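Immunoreactive 84kD antigen PG93 (Porphyromonas gingivalis, PDB 5M11) serves as an essential bacterial surface component of the type IX secretion system, built largely of beta-propeller blades and binding zinc and calcium ions. Local coordinates at residues A[226-231]-A[259-264]; A[21-26]-A[268-273]. All coordinates share one frame; numbering follows the deposited sequence.

Contact 1: A[226-231]-A[259-264]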
ATOM      1  N   GLU A 226     -35.961  17.663  24.544  1.00 42.48           N
ATOM      2  CA  GLU A 226     -35.458  18.727  25.397  1.00 40.95           C
ATOM      3  C   GLU A 226     -33.929  18.711  25.329  1.00 41.58           C
ATOM      4  O   GLU A 226     -33.324  17.676  25.057  1.00 37.54           O
ATOM      5  CB  GLU A 226     -36.000  18.638  26.823  1.00 42.94           C
ATOM      6  CG  GLU A 226     -35.520  17.469  27.649  1.00 55.12           C
ATOM      7  CD  GLU A 226     -36.304  17.333  28.935  1.00 76.57           C
ATOM      8  OE1 GLU A 226     -36.315  18.303  29.728  1.00 44.89           O
ATOM      9  OE2 GLU A 226     -36.944  16.269  29.128  1.00 79.31           O
ATOM     10  N   LEU A 227     -33.310  19.872  25.493  1.00 41.60           N
ATOM     11  CA  LEU A 227     -31.858  20.007  25.374  1.00 41.62           C
ATOM     12  C   LEU A 227     -31.160  19.365  26.565  1.00 45.71           C
ATOM     13  O   LEU A 227     -31.478  19.730  27.691  1.00 47.95           O
ATOM     14  CB  LEU A 227     -31.486  21.495  25.257  1.00 43.40           C
ATOM     15  CG  LEU A 227     -30.012  21.815  25.009  1.00 48.66           C
ATOM     16  CD1 LEU A 227     -29.641  21.612  23.577  1.00 47.53           C
ATOM     17  CD2 LEU A 227     -29.699  23.241  25.403  1.00 54.72           C
ATOM     18  N   LEU A 228     -30.220  18.417  26.322  1.00 39.73           N
ATOM     19  CA  LEU A 228     -29.466  17.725  27.387  1.00 38.81           C
ATOM     20  C   LEU A 228     -28.199  18.515  27.710  1.00 46.68           C
ATOM     21  O   LEU A 228     -28.046  19.002  28.841  1.00 47.79           O
ATOM     22  CB  LEU A 228     -29.166  16.255  27.032  1.00 35.90           C
ATOM     23  CG  LEU A 228     -28.376  15.423  28.027  1.00 39.39           C
ATOM     24  CD1 LEU A 228     -29.124  15.191  29.296  1.00 39.92           C
ATOM     25  CD2 LEU A 228     -28.029  14.097  27.429  1.00 40.61           C
ATOM     26  N   LEU A 229     -27.313  18.676  26.720  1.00 44.96           N
ATOM     27  CA  LEU A 229     -26.128  19.509  26.886  1.00 46.43           C
ATOM     28  C   LEU A 229     -25.847  20.255  25.590  1.00 49.83           C
ATOM     29  O   LEU A 229     -26.425  19.945  24.545  1.00 48.62           O
ATOM     30  CB  LEU A 229     -24.881  18.754  27.413  1.00 47.01           C
ATOM     31  CG  LEU A 229     -24.223  17.561  26.694  1.00 51.68           C
ATOM     32  CD1 LEU A 229     -24.992  16.296  26.858  1.00 54.78           C
ATOM     33  CD2 LEU A 229     -23.825  17.843  25.243  1.00 52.67           C
ATOM     34  N   SER A 230     -24.977  21.248  25.674  1.00 47.43           N
ATOM     35  CA  SER A 230     -24.572  22.054  24.543  1.00 48.06           C
ATOM     36  C   SER A 230     -23.091  21.852  24.309  1.00 55.48           C
ATOM     37  O   SER A 230     -22.261  22.574  24.858  1.00 59.15           O
ATOM     38  CB  SER A 230     -24.893  23.526  24.781  1.00 53.21           C
ATOM     39  OG  SER A 230     -26.190  23.753  25.306  1.00 61.96           O
ATOM     40  N   SER A 231     -22.748  20.855  23.505  1.00 51.10           N
ATOM     41  CA  SER A 231     -21.367  20.571  23.142  1.00 52.16           C
ATOM     42  C   SER A 231     -20.874  21.591  22.077  1.00 60.84           C
ATOM     43  O   SER A 231     -21.642  22.459  21.636  1.00 59.81           O
ATOM     44  CB  SER A 231     -21.268  19.144  22.621  1.00 50.33           C
ATOM     45  OG  SER A 231     -19.931  18.812  22.316  1.00 56.82           O
ATOM     46  N   ARG A 259     -29.965   9.625  32.019  1.00 45.16           N
ATOM     47  CA  ARG A 259     -29.411  10.898  31.547  1.00 44.53           C
ATOM     48  C   ARG A 259     -28.263  11.413  32.425  1.00 50.73           C
ATOM     49  O   ARG A 259     -28.081  12.628  32.551  1.00 51.09           O
ATOM     50  CB  ARG A 259     -30.513  11.971  31.409  1.00 40.86           C
ATOM     51  CG  ARG A 259     -31.624  11.561  30.464  1.00 37.33           C
ATOM     52  CD  ARG A 259     -32.819  12.442  30.677  1.00 38.50           C
ATOM     53  NE  ARG A 259     -33.958  12.028  29.869  1.00 42.95           N
ATOM     54  CZ  ARG A 259     -34.932  12.844  29.491  1.00 61.50           C
ATOM     55  NH1 ARG A 259     -34.891  14.130  29.813  1.00 50.78           N
ATOM     56  NH2 ARG A 259     -35.943  12.386  28.768  1.00 51.57           N
ATOM     57  N   LYS A 260     -27.481  10.490  33.010  1.00 49.02           N
ATOM     58  CA  LYS A 260     -26.293  10.842  33.790  1.00 51.21           C
ATOM     59  C   LYS A 260     -25.216  11.196  32.788  1.00 57.37           C
ATOM     60  O   LYS A 260     -24.998  10.461  31.818  1.00 55.81           O
ATOM     61  CB  LYS A 260     -25.873   9.695  34.716  1.00 54.82           C
ATOM     62  CG  LYS A 260     -24.627   9.976  35.558  1.00 68.74           C
ATOM     63  CD  LYS A 260     -24.029   8.659  36.064  1.00 75.45           C
ATOM     64  CE  LYS A 260     -23.205   8.778  37.318  1.00 80.09           C
ATOM     65  NZ  LYS A 260     -22.832   7.432  37.834  1.00 89.51           N
ATOM     66  N   THR A 261     -24.617  12.363  32.963  1.00 57.33           N
ATOM     67  CA  THR A 261     -23.584  12.848  32.054  1.00 57.31           C
ATOM     68  C   THR A 261     -22.301  13.050  32.844  1.00 62.01           C
ATOM     69  O   THR A 261     -22.341  13.589  33.964  1.00 62.84           O
ATOM     70  CB  THR A 261     -24.037  14.133  31.331  1.00 70.21           C
ATOM     71  OG1 THR A 261     -25.377  13.994  30.846  1.00 69.23           O
ATOM     72  CG2 THR A 261     -23.143  14.483  30.174  1.00 70.90           C
ATOM     73  N   THR A 262     -21.174  12.571  32.275  1.00 57.10           N
ATOM     74  CA  THR A 262     -19.828  12.714  32.850  1.00 58.75           C
ATOM     75  C   THR A 262     -18.922  13.315  31.775  1.00 61.82           C
ATOM     76  O   THR A 262     -18.913  12.836  30.643  1.00 61.22           O
ATOM     77  CB  THR A 262     -19.278  11.375  33.386  1.00 61.51           C
ATOM     78  OG1 THR A 262     -20.204  10.769  34.282  1.00 58.86           O
ATOM     79  CG2 THR A 262     -17.943  11.528  34.071  1.00 62.36           C
ATOM     80  N   GLN A 263     -18.170  14.354  32.128  1.00 58.68           N
ATOM     81  CA  GLN A 263     -17.256  15.024  31.222  1.00 58.37           C
ATOM     82  C   GLN A 263     -15.808  14.555  31.475  1.00 63.85           C
ATOM     83  O   GLN A 263     -15.411  14.326  32.625  1.00 65.42           O
ATOM     84  CB  GLN A 263     -17.385  16.536  31.399  1.00 60.98           C
ATOM     85  CG  GLN A 263     -17.105  17.340  30.140  1.00 82.44           C
ATOM     86  CD  GLN A 263     -17.064  18.821  30.428  1.00109.09           C
ATOM     87  OE1 GLN A 263     -17.996  19.400  31.021  1.00103.30           O
ATOM     88  NE2 GLN A 263     -15.982  19.471  30.004  1.00105.72           N
ATOM     89  N   PHE A 264     -15.035  14.386  30.389  1.00 59.26           N
ATOM     90  CA  PHE A 264     -13.639  13.967  30.436  1.00 61.11           C
ATOM     91  C   PHE A 264     -12.785  14.847  29.532  1.00 68.12           C
ATOM     92  O   PHE A 264     -13.115  14.987  28.349  1.00 65.77           O
ATOM     93  CB  PHE A 264     -13.485  12.500  30.006  1.00 60.91           C
ATOM     94  CG  PHE A 264     -14.229  11.493  30.835  1.00 60.73           C
ATOM     95  CD1 PHE A 264     -13.688  11.008  32.019  1.00 67.34           C
ATOM     96  CD2 PHE A 264     -15.445  10.984  30.409  1.00 58.70           C
ATOM     97  CE1 PHE A 264     -14.368  10.050  32.777  1.00 67.66           C
ATOM     98  CE2 PHE A 264     -16.119  10.024  31.162  1.00 61.21           C
ATOM     99  CZ  PHE A 264     -15.573   9.558  32.340  1.00 62.41           C
TER
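Strands 226-230 and 260-264 run in the same general direction with their backbones well apart, Leu228 CA lying 8.0 Å from Arg259 CA and Leu229 CA 8.8 Å from Thr261 CA. This is too wide for neighbours within one sheet, so side chains alone bridge the gap. Each strand is the fourth and outermost of its own four-stranded antiparallel sheet, and the contact joins the outer edges of two consecutive propeller blades.

At one end Arg259 NH1 donates to Glu226 OE2 over 3.0 Å in a salt bridge, with a nearly straight N-H...O angle of 169°. OE2 sits at the guanidinium edge, close to its plane, whereas the carboxylate is turned across it, the planes 87° apart, and NH1 meets OE2 from well above the carboxylate plane. Glu226 places its acid here by setting CG between the backbone N and carbonyl carbon (chi1 68°), with an extended chain beyond.

Behind this pair the contact is van der Waals packing. Leu228 CD1 rests 4.1 Å from Arg259 CB, near the root of the arginine chain, and 4.2 Å from Thr261 OG1. Leu229 reaches the same threonine on its other branch, CD1 lying 4.2 Å from Thr261 CG2. Both leucines start toward the opposite strand, consistent with the backbone at Leu228 leaving the extended conformation and interrupting the usual alternation; both make backbone hydrogen bonds to Val215 of strand 214-219. Arg259 and Lys260 both face Glu256 in a G1 beta bulge.

Arg259 NE makes a second salt bridge, to Asp205. With carboxylates at both NH1 and NE, the guanidinium is held against rotation and its charge is probably balanced from two places, a polar clasp beside a small leucine-threonine patch at the protein surface.

Contact 2: A[21-26]-A[268-273]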
ATOM      1  N   LYS A  21      -2.152   5.934  12.826  1.00 96.71           N
ATOM      2  CA  LYS A  21      -3.406   6.634  13.149  1.00 91.64           C
ATOM      3  C   LYS A  21      -4.610   5.718  13.440  1.00 88.54           C
ATOM      4  O   LYS A  21      -5.372   5.423  12.521  1.00 86.50           O
ATOM      5  CB  LYS A  21      -3.746   7.598  11.994  1.00 93.93           C
ATOM      6  CG  LYS A  21      -4.735   8.709  12.321  1.00106.19           C
ATOM      7  CD  LYS A  21      -5.095   9.441  11.041  1.00118.34           C
ATOM      8  CE  LYS A  21      -6.306  10.324  11.166  1.00126.29           C
ATOM      9  NZ  LYS A  21      -6.885  10.627   9.829  1.00134.86           N
ATOM     10  N   THR A  22      -4.831   5.352  14.728  1.00 81.90           N
ATOM     11  CA  THR A  22      -5.951   4.496  15.178  1.00 76.41           C
ATOM     12  C   THR A  22      -7.239   5.319  15.089  1.00 76.18           C
ATOM     13  O   THR A  22      -7.479   6.210  15.903  1.00 76.21           O
ATOM     14  CB  THR A  22      -5.654   3.895  16.566  1.00 77.96           C
ATOM     15  OG1 THR A  22      -4.516   3.056  16.418  1.00 87.95           O
ATOM     16  CG2 THR A  22      -6.799   3.065  17.138  1.00 63.94           C
ATOM     17  N   GLU A  23      -8.045   5.026  14.059  1.00 68.48           N
ATOM     18  CA  GLU A  23      -9.271   5.741  13.746  1.00 63.94           C
ATOM     19  C   GLU A  23     -10.527   5.069  14.330  1.00 62.91           C
ATOM     20  O   GLU A  23     -11.582   5.704  14.345  1.00 60.64           O
ATOM     21  CB  GLU A  23      -9.392   5.894  12.225  1.00 64.72           C
ATOM     22  CG  GLU A  23      -8.425   6.919  11.655  1.00 78.53           C
ATOM     23  CD  GLU A  23      -8.057   6.791  10.190  1.00107.40           C
ATOM     24  OE1 GLU A  23      -7.822   5.650   9.729  1.00106.83           O
ATOM     25  OE2 GLU A  23      -7.910   7.843   9.526  1.00106.38           O
ATOM     26  N   LYS A  24     -10.418   3.813  14.813  1.00 57.75           N
ATOM     27  CA  LYS A  24     -11.543   3.037  15.361  1.00 54.11           C
ATOM     28  C   LYS A  24     -11.079   2.070  16.453  1.00 61.03           C
ATOM     29  O   LYS A  24      -9.912   1.661  16.453  1.00 65.74           O
ATOM     30  CB  LYS A  24     -12.260   2.255  14.246  1.00 53.19           C
ATOM     31  CG  LYS A  24     -13.475   2.987  13.687  1.00 60.23           C
ATOM     32  CD  LYS A  24     -13.308   3.329  12.231  1.00 65.54           C
ATOM     33  CE  LYS A  24     -14.421   4.199  11.724  1.00 71.61           C
ATOM     34  NZ  LYS A  24     -14.057   4.778  10.402  1.00 85.21           N
ATOM     35  N   ALA A  25     -12.001   1.708  17.376  1.00 53.31           N
ATOM     36  CA  ALA A  25     -11.775   0.839  18.534  1.00 53.29           C
ATOM     37  C   ALA A  25     -13.055   0.113  18.917  1.00 55.94           C
ATOM     38  O   ALA A  25     -14.128   0.724  18.926  1.00 53.18           O
ATOM     39  CB  ALA A  25     -11.283   1.663  19.707  1.00 55.43           C
ATOM     40  N   VAL A  26     -12.951  -1.198  19.203  1.00 53.48           N
ATOM     41  CA  VAL A  26     -14.064  -2.088  19.570  1.00 51.17           C
ATOM     42  C   VAL A  26     -13.631  -2.965  20.757  1.00 60.60           C
ATOM     43  O   VAL A  26     -12.559  -3.588  20.687  1.00 62.97           O
ATOM     44  CB  VAL A  26     -14.512  -2.974  18.355  1.00 51.78           C
ATOM     45  CG1 VAL A  26     -15.447  -4.111  18.773  1.00 50.38           C
ATOM     46  CG2 VAL A  26     -15.139  -2.156  17.241  1.00 48.44           C
ATOM     47  N   ASP A 268      -9.335  15.094  20.516  1.00 77.67           N
ATOM     48  CA  ASP A 268      -9.209  14.383  19.247  1.00 76.41           C
ATOM     49  C   ASP A 268      -9.478  12.879  19.421  1.00 76.82           C
ATOM     50  O   ASP A 268      -8.548  12.066  19.436  1.00 78.58           O
ATOM     51  CB  ASP A 268      -7.815  14.645  18.622  1.00 82.73           C
ATOM     52  CG  ASP A 268      -7.365  16.111  18.543  1.00100.57           C
ATOM     53  OD1 ASP A 268      -8.180  16.966  18.125  1.00100.81           O
ATOM     54  OD2 ASP A 268      -6.169  16.386  18.824  1.00111.69           O
ATOM     55  N   VAL A 269     -10.761  12.536  19.588  1.00 67.83           N
ATOM     56  CA  VAL A 269     -11.237  11.166  19.784  1.00 64.25           C
ATOM     57  C   VAL A 269     -11.997  10.761  18.526  1.00 63.80           C
ATOM     58  O   VAL A 269     -12.977  11.413  18.171  1.00 62.33           O
ATOM     59  CB  VAL A 269     -12.090  11.012  21.073  1.00 65.84           C
ATOM     60  CG1 VAL A 269     -12.599   9.579  21.227  1.00 63.56           C
ATOM     61  CG2 VAL A 269     -11.304  11.447  22.308  1.00 68.52           C
ATOM     62  N   LEU A 270     -11.535   9.684  17.867  1.00 57.63           N
ATOM     63  CA  LEU A 270     -12.037   9.184  16.591  1.00 53.96           C
ATOM     64  C   LEU A 270     -12.941   7.945  16.717  1.00 57.64           C
ATOM     65  O   LEU A 270     -13.660   7.593  15.762  1.00 56.32           O
ATOM     66  CB  LEU A 270     -10.838   8.844  15.690  1.00 55.58           C
ATOM     67  CG  LEU A 270      -9.910   9.988  15.259  1.00 62.13           C
ATOM     68  CD1 LEU A 270      -8.828   9.482  14.347  1.00 63.71           C
ATOM     69  CD2 LEU A 270     -10.674  11.108  14.563  1.00 63.71           C
ATOM     70  N   GLY A 271     -12.897   7.290  17.875  1.00 53.37           N
ATOM     71  CA  GLY A 271     -13.690   6.094  18.111  1.00 50.01           C
ATOM     72  C   GLY A 271     -13.681   5.668  19.553  1.00 53.94           C
ATOM     73  O   GLY A 271     -12.783   6.054  20.301  1.00 57.39           O
ATOM     74  N   VAL A 272     -14.718   4.918  19.964  1.00 47.77           N
ATOM     75  CA  VAL A 272     -14.866   4.399  21.328  1.00 48.40           C
ATOM     76  C   VAL A 272     -15.466   2.997  21.240  1.00 52.49           C
ATOM     77  O   VAL A 272     -16.358   2.776  20.414  1.00 49.83           O
ATOM     78  CB  VAL A 272     -15.693   5.300  22.308  1.00 50.77           C
ATOM     79  CG1 VAL A 272     -15.653   4.733  23.724  1.00 51.48           C
ATOM     80  CG2 VAL A 272     -15.201   6.746  22.329  1.00 52.13           C
ATOM     81  N   GLY A 273     -14.978   2.096  22.112  1.00 50.89           N
ATOM     82  CA  GLY A 273     -15.436   0.718  22.266  1.00 50.46           C
ATOM     83  C   GLY A 273     -15.724   0.377  23.716  1.00 55.89           C
ATOM     84  O   GLY A 273     -14.885   0.625  24.582  1.00 59.03           O
TER
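Lys21 NZ donates to Glu23 OE2 at 3.0 Å, a salt bridge reaching the anti side of the carboxylate, 25° out of its plane. The other oxygen, OE1, accepts from Asn37 N, so both carboxylate oxygens have a partner. Leu270 packs against the aliphatic parts of this pair: its CD1 lies 3.7 Å from Glu23 CG, the two side chains running side by side, and 4.1 Å from Lys21 CE, whose chain crosses it at about a right angle. Glu23 points its CG anti to the carbonyl carbon (chi1 -73°), alongside the leucine.

Further on, strands 22-26 and 271-273 run parallel (7°) with axes 4.8 Å apart, yet they share no hydrogen bond. Gly271 and Gly273 present bare backbone here, and Gly273 CA comes within 4.1 Å of Val26 CA.

Each strand bonds instead within its own blade: strand 22-27 makes a classic beta bulge at Glu23 and Lys24, both opposite Val35 of strand 32-36, while Leu270 and Gly271 pair with Ala284 on strand 280-284. Thus the first strands of two blades abut edge to edge, and Val26 extends the packing onto Ile68 and Tyr70 of strand 65-71 in the next blade.

Overall arrangement
From the N terminus, strand 13-16 joins the sheet of 636-660, and the chain then passes into seven successive four-stranded sheets, from 22-54 to 271-303, consistent with a seven-bladed propeller. Contact 2 closes a long loop of 241 residues, bringing the first strand of the opening blade against the first strand of the last, and so completes the ring. Contact 1 lies wholly within that loop and closes a short one of 27 residues, between the outer strands of the fifth and sixth blades. The two centres are 21 Å apart. Strand 260-264 is followed, after a short connection, by strand 271-273, carrying the chain from the rim contact to the ring closure.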